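Local coordinates for protein probable TonB-dependent siderophore receptor PiuA (Acinetobacter baumannii, PDB 5FP1) that probably takes up iron by binding iron-loaded siderophores at the outer membrane, with ferric enterobactin a possible micromolar ligand, as a TonB-dependent receptor, at residues F344-F349 / N426-P431; K432-L437 / T475-E480. All blocks are in the same frame, centred on the assembly; numbering follows the deposited sequence.

Both contacts join neighbouring antiparallel strands of the same beta-barrel near its edge, and they share a seam: strands 405-428 and 433-450 lie side by side, with I427 N bonded to L435 O and N426 ND2 to D436 OD1. Contact 1 (344-349 with 426-431) is a surface contact whose inward-facing side chains are mostly polar or charged. Contact 2 (432-437 with 475-480) is partly buried: L434, T475 and K477 sit against plug-domain residues, while W433 and F476 form an aromatic pair on the outer surface. Detergent molecules lie close to contact 2, whereas contact 1 has none so near.

Contact 1. Residues F344-F349 / N426-P431; sequences FLKHRF and NIEITP
K346, H347 and R348 pair with E428, I427 and N426 as antiparallel strand neighbours whose short axes approach to 4.8 Å at 161°. K346 and R348 each give and take one main-chain bond, with E428 and N426 respectively, and H347-I427 is the non-hydrogen-bonded pair between them. On the face shared by K346, R348, N426 and E428 the side chains run alongside one another. The R348 chain bends at chi3 (-62°) and brings NH2 to N426 OD1 at 2.7 Å; the donor stands above the plane of the amide carbonyl, and the guanidinium and amide planes are 70° apart. N426 ND2 turns to D436, while R348 NE is buried with no partner in the model. K346 and E428 lie extended side by side with NZ 4.1 Å from OE2, too far for a salt bridge, although their opposite charges should still favour the pairing.

On the other face the imidazole of H347 lies beside I427, ND1 3.7 Å from CG1, with I427 CG2 over one ring face. The same ND1 is hydrogen-bonded to D425. L345 CB meets I427 CG2 at 4.0 Å. Beyond the ladder a water lies 2.8 Å from both F344 O and E428 O and can donate to either carbonyl.

Strand 315-341 flanks 346-368, strand 433-450 flanks 405-428, and a classic bulge at I429 and T430 opposite W433 starts the turn to that next strand. On the inward face R348 touches A35 and P36, and N426 touches V34, in the N-terminal loop.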
# COMPACT_ATOMS: atom_id res chain seq x y z
N PHE A 344 25.28 3.53 -33.49
CA PHE A 344 23.99 3.91 -34.05
C PHE A 344 22.88 3.91 -32.98
O PHE A 344 22.04 4.81 -32.94
CB PHE A 344 23.61 2.97 -35.20
CG PHE A 344 24.63 2.91 -36.30
CD1 PHE A 344 25.33 4.05 -36.68
CD2 PHE A 344 24.89 1.72 -36.96
CE1 PHE A 344 26.28 4.00 -37.69
CE2 PHE A 344 25.83 1.67 -37.97
CZ PHE A 344 26.53 2.81 -38.34
N LEU A 345 22.88 2.90 -32.11
CA LEU A 345 21.87 2.76 -31.05
C LEU A 345 22.51 2.97 -29.68
O LEU A 345 23.61 2.48 -29.43
CB LEU A 345 21.27 1.37 -31.12
CG LEU A 345 20.57 1.02 -32.43
CD1 LEU A 345 19.97 -0.37 -32.38
CD2 LEU A 345 19.51 2.06 -32.77
N LYS A 346 21.84 3.71 -28.80
CA LYS A 346 22.27 3.82 -27.41
C LYS A 346 21.35 2.99 -26.50
O LYS A 346 20.15 3.27 -26.39
CB LYS A 346 22.30 5.27 -26.95
CG LYS A 346 23.17 6.16 -27.83
CD LYS A 346 23.20 7.58 -27.31
CE LYS A 346 23.83 8.52 -28.32
NZ LYS A 346 24.03 9.87 -27.73
N HIS A 347 21.92 1.98 -25.85
CA HIS A 347 21.16 1.10 -24.96
C HIS A 347 21.31 1.53 -23.51
O HIS A 347 22.41 1.84 -23.05
CB HIS A 347 21.64 -0.32 -25.08
CG HIS A 347 21.49 -0.90 -26.44
ND1 HIS A 347 20.49 -1.80 -26.76
CD2 HIS A 347 22.23 -0.76 -27.56
CE1 HIS A 347 20.63 -2.18 -28.01
NE2 HIS A 347 21.67 -1.56 -28.52
N ARG A 348 20.18 1.63 -22.83
CA ARG A 348 20.15 1.84 -21.39
C ARG A 348 19.44 0.63 -20.79
O ARG A 348 18.27 0.38 -21.10
CB ARG A 348 19.44 3.13 -21.06
CG ARG A 348 20.28 4.34 -21.43
CD ARG A 348 19.51 5.62 -21.31
NE ARG A 348 18.36 5.68 -22.22
CZ ARG A 348 17.55 6.73 -22.27
NH1 ARG A 348 17.80 7.77 -21.48
NH2 ARG A 348 16.50 6.74 -23.07
N PHE A 349 20.17 -0.17 -20.03
CA PHE A 349 19.69 -1.51 -19.71
C PHE A 349 19.80 -1.91 -18.24
O PHE A 349 20.55 -1.33 -17.45
CB PHE A 349 20.43 -2.54 -20.55
CG PHE A 349 21.89 -2.65 -20.22
CD1 PHE A 349 22.32 -3.48 -19.20
CD2 PHE A 349 22.84 -1.95 -20.95
CE1 PHE A 349 23.66 -3.60 -18.88
CE2 PHE A 349 24.18 -2.07 -20.65
CZ PHE A 349 24.59 -2.88 -19.61
N ASN A 426 16.02 0.27 -22.71
CA ASN A 426 15.44 1.40 -23.39
C ASN A 426 16.44 1.88 -24.45
O ASN A 426 17.53 2.32 -24.11
CB ASN A 426 15.08 2.51 -22.41
CG ASN A 426 14.39 3.69 -23.09
OD1 ASN A 426 15.05 4.54 -23.69
ND2 ASN A 426 13.07 3.74 -23.00
N ILE A 427 16.07 1.73 -25.72
CA ILE A 427 16.98 1.99 -26.83
C ILE A 427 16.71 3.36 -27.46
O ILE A 427 15.65 3.60 -28.02
CB ILE A 427 16.87 0.89 -27.89
CG1 ILE A 427 17.07 -0.48 -27.26
CG2 ILE A 427 17.90 1.10 -28.99
CD1 ILE A 427 16.78 -1.62 -28.20
N GLU A 428 17.69 4.25 -27.34
CA GLU A 428 17.62 5.54 -28.03
C GLU A 428 18.06 5.34 -29.48
O GLU A 428 19.22 5.03 -29.77
CB GLU A 428 18.48 6.58 -27.32
CG GLU A 428 18.46 7.92 -28.04
CD GLU A 428 19.35 8.97 -27.40
OE1 GLU A 428 19.44 9.03 -26.15
OE2 GLU A 428 19.93 9.78 -28.15
N ILE A 429 17.09 5.45 -30.37
CA ILE A 429 17.32 5.28 -31.80
C ILE A 429 17.85 6.59 -32.38
O ILE A 429 18.82 6.57 -33.12
CB ILE A 429 16.04 4.81 -32.50
CG1 ILE A 429 15.60 3.46 -31.91
CG2 ILE A 429 16.27 4.63 -34.00
CD1 ILE A 429 14.24 3.01 -32.39
N THR A 430 17.22 7.70 -32.04
CA THR A 430 17.78 9.02 -32.23
C THR A 430 17.33 9.78 -31.01
O THR A 430 16.61 9.23 -30.20
CB THR A 430 17.18 9.73 -33.47
OG1 THR A 430 15.89 10.27 -33.12
CG2 THR A 430 17.04 8.79 -34.63
N PRO A 431 17.72 11.05 -30.88
CA PRO A 431 17.31 11.77 -29.67
C PRO A 431 15.82 11.98 -29.54
O PRO A 431 15.34 12.43 -28.48
CB PRO A 431 18.02 13.12 -29.80
CG PRO A 431 19.17 12.86 -30.72
CD PRO A 431 18.66 11.84 -31.70
O HOH W 1 21.21 6.55 -30.96

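Contact 2. Residues K432-L437 / T475-E480. With C8E ((hydroxyethyloxy)tri(ethyloxy)octane), chain H.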
# COMPACT_ATOMS: atom_id res chain seq x y z
N LYS A 432 15.08 11.68 -30.60
CA LYS A 432 13.64 11.91 -30.62
C LYS A 432 12.85 10.60 -30.53
O LYS A 432 11.63 10.63 -30.41
CB LYS A 432 13.20 12.61 -31.91
CG LYS A 432 13.74 14.02 -32.13
CD LYS A 432 12.82 14.77 -33.10
CE LYS A 432 12.99 16.26 -33.03
NZ LYS A 432 14.20 16.64 -33.80
N TRP A 433 13.53 9.47 -30.72
CA TRP A 433 12.86 8.18 -30.78
C TRP A 433 13.46 7.18 -29.79
O TRP A 433 14.63 6.80 -29.91
CB TRP A 433 12.96 7.61 -32.17
CG TRP A 433 12.18 8.38 -33.22
CD1 TRP A 433 12.67 9.34 -34.06
CD2 TRP A 433 10.80 8.22 -33.55
NE1 TRP A 433 11.67 9.80 -34.90
CE2 TRP A 433 10.52 9.11 -34.61
CE3 TRP A 433 9.78 7.40 -33.06
CZ2 TRP A 433 9.25 9.21 -35.17
CZ3 TRP A 433 8.51 7.50 -33.63
CH2 TRP A 433 8.26 8.41 -34.67
N LEU A 434 12.65 6.77 -28.81
CA LEU A 434 13.09 5.78 -27.80
C LEU A 434 12.19 4.55 -27.80
O LEU A 434 10.98 4.67 -27.70
CB LEU A 434 13.06 6.37 -26.40
CG LEU A 434 13.60 7.78 -26.24
CD1 LEU A 434 13.32 8.30 -24.84
CD2 LEU A 434 15.07 7.81 -26.54
N LEU A 435 12.80 3.37 -27.94
CA LEU A 435 12.10 2.10 -27.91
C LEU A 435 12.32 1.44 -26.54
O LEU A 435 13.45 1.14 -26.17
CB LEU A 435 12.63 1.19 -28.99
CG LEU A 435 12.03 -0.21 -29.06
CD1 LEU A 435 10.52 -0.15 -29.29
CD2 LEU A 435 12.72 -1.01 -30.15
N ASP A 436 11.24 1.26 -25.78
CA ASP A 436 11.34 0.68 -24.43
C ASP A 436 10.92 -0.79 -24.46
O ASP A 436 9.87 -1.12 -25.02
CB ASP A 436 10.40 1.45 -23.49
CG ASP A 436 10.68 1.13 -22.00
OD1 ASP A 436 11.75 1.54 -21.48
OD2 ASP A 436 9.82 0.46 -21.38
N LEU A 437 11.76 -1.68 -23.92
CA LEU A 437 11.47 -3.11 -23.99
C LEU A 437 11.71 -3.75 -22.64
O LEU A 437 12.66 -3.40 -21.93
CB LEU A 437 12.37 -3.80 -25.00
CG LEU A 437 12.29 -3.22 -26.44
CD1 LEU A 437 13.46 -3.74 -27.24
CD2 LEU A 437 10.97 -3.57 -27.11
N THR A 475 8.48 6.05 -27.35
CA THR A 475 8.40 7.43 -26.94
C THR A 475 8.92 8.31 -28.10
O THR A 475 10.02 8.06 -28.63
CB THR A 475 9.24 7.70 -25.70
OG1 THR A 475 8.76 6.91 -24.59
CG2 THR A 475 9.15 9.16 -25.35
N PHE A 476 8.12 9.28 -28.51
CA PHE A 476 8.55 10.31 -29.48
C PHE A 476 8.74 11.60 -28.73
O PHE A 476 7.88 12.03 -27.97
CB PHE A 476 7.54 10.52 -30.62
CG PHE A 476 7.94 11.64 -31.53
CD1 PHE A 476 9.03 11.49 -32.39
CD2 PHE A 476 7.29 12.86 -31.48
CE1 PHE A 476 9.44 12.54 -33.21
CE2 PHE A 476 7.70 13.90 -32.30
CZ PHE A 476 8.76 13.74 -33.16
N LYS A 477 9.89 12.23 -28.91
CA LYS A 477 10.14 13.49 -28.24
C LYS A 477 10.10 14.69 -29.23
O LYS A 477 11.05 14.91 -29.97
CB LYS A 477 11.50 13.44 -27.54
CG LYS A 477 11.58 12.37 -26.43
CD LYS A 477 12.92 12.36 -25.69
CE LYS A 477 13.20 13.63 -24.93
NZ LYS A 477 12.08 14.04 -24.04
N PRO A 478 9.01 15.48 -29.20
CA PRO A 478 8.95 16.64 -30.11
C PRO A 478 10.03 17.65 -29.82
O PRO A 478 10.50 18.30 -30.75
CB PRO A 478 7.59 17.24 -29.83
CG PRO A 478 6.78 16.10 -29.30
CD PRO A 478 7.76 15.35 -28.45
N THR A 479 10.37 17.80 -28.54
CA THR A 479 11.50 18.59 -28.08
C THR A 479 12.15 17.83 -26.93
O THR A 479 11.61 16.80 -26.47
CB THR A 479 11.07 19.96 -27.50
OG1 THR A 479 10.45 19.77 -26.22
CG2 THR A 479 10.12 20.66 -28.40
N GLU A 480 13.29 18.32 -26.45
CA GLU A 480 13.99 17.58 -25.40
C GLU A 480 13.16 17.54 -24.10
O GLU A 480 13.32 16.63 -23.29
CB GLU A 480 15.39 18.14 -25.15
CG GLU A 480 15.38 19.47 -24.44
CD GLU A 480 16.78 20.05 -24.26
OE1 GLU A 480 17.73 19.28 -24.01
OE2 GLU A 480 16.92 21.29 -24.37
C1 C8E H . 10.52 23.76 -30.75
C2 C8E H . 9.97 22.48 -31.33
C3 C8E H . 8.46 22.55 -31.50
C4 C8E H . 7.69 21.69 -30.51
C5 C8E H . 6.23 21.58 -30.89
C6 C8E H . 5.53 20.53 -30.05
C7 C8E H . 4.03 20.54 -30.27
C8 C8E H . 3.31 19.95 -29.06
O9 C8E H . 2.88 18.61 -29.29
C10 C8E H . 1.77 18.26 -28.46
C11 C8E H . 1.63 16.74 -28.45
O12 C8E H . 0.36 16.36 -27.91
O HOH W 2 10.17 4.57 -24.86
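W433 and F476 face each other as a non-hydrogen-bonded antiparallel pair, and their rings meet at a slant. The ring centroids, F476 against the six-membered ring of W433, are 4.9 Å apart with planes at 57°. F476 CD1 stands over one face of the indole, displaced toward its rim and 3.6 Å from W433 CE2, while the indole NE1 lies in plane at the edge of the F476 ring. Having CG anti to the backbone N (chi1 175°) is what carries F476 CD1 there. K432 runs alongside the phenyl ring, its CB 4.0 Å from F476 CE1, and its aliphatic chain follows the carbonyl of K477.

On the other face L434 CB lies 4.1 Å from T475 CB, and L434 CD1 packs on K477 CD. A water joins L434 O (3.0 Å) to T475 OG1, which is also hydrogen-bonded to D39 O. The K477 chain is bent at chi3 and chi4 and carries its ammonium to a salt bridge with D39; the same NZ also bonds G482 O and, from above the carbonyl plane, E480 O. Main-chain bonds join L434 to T475 in both directions, and K477 N bonds K432 O at 2.8 Å.

Past the strand end, T479 CG2 is 3.4 Å from C4 of a bound octyl-chain detergent, with P478 beside the same tail. These are the open ends of the hairpin 433-450/459-476 in a TonB-dependent receptor barrel: one face packs against plug residues, and the paired aromatics on the outside, near detergent, are consistent with the aromatic girdle of outer-membrane barrels.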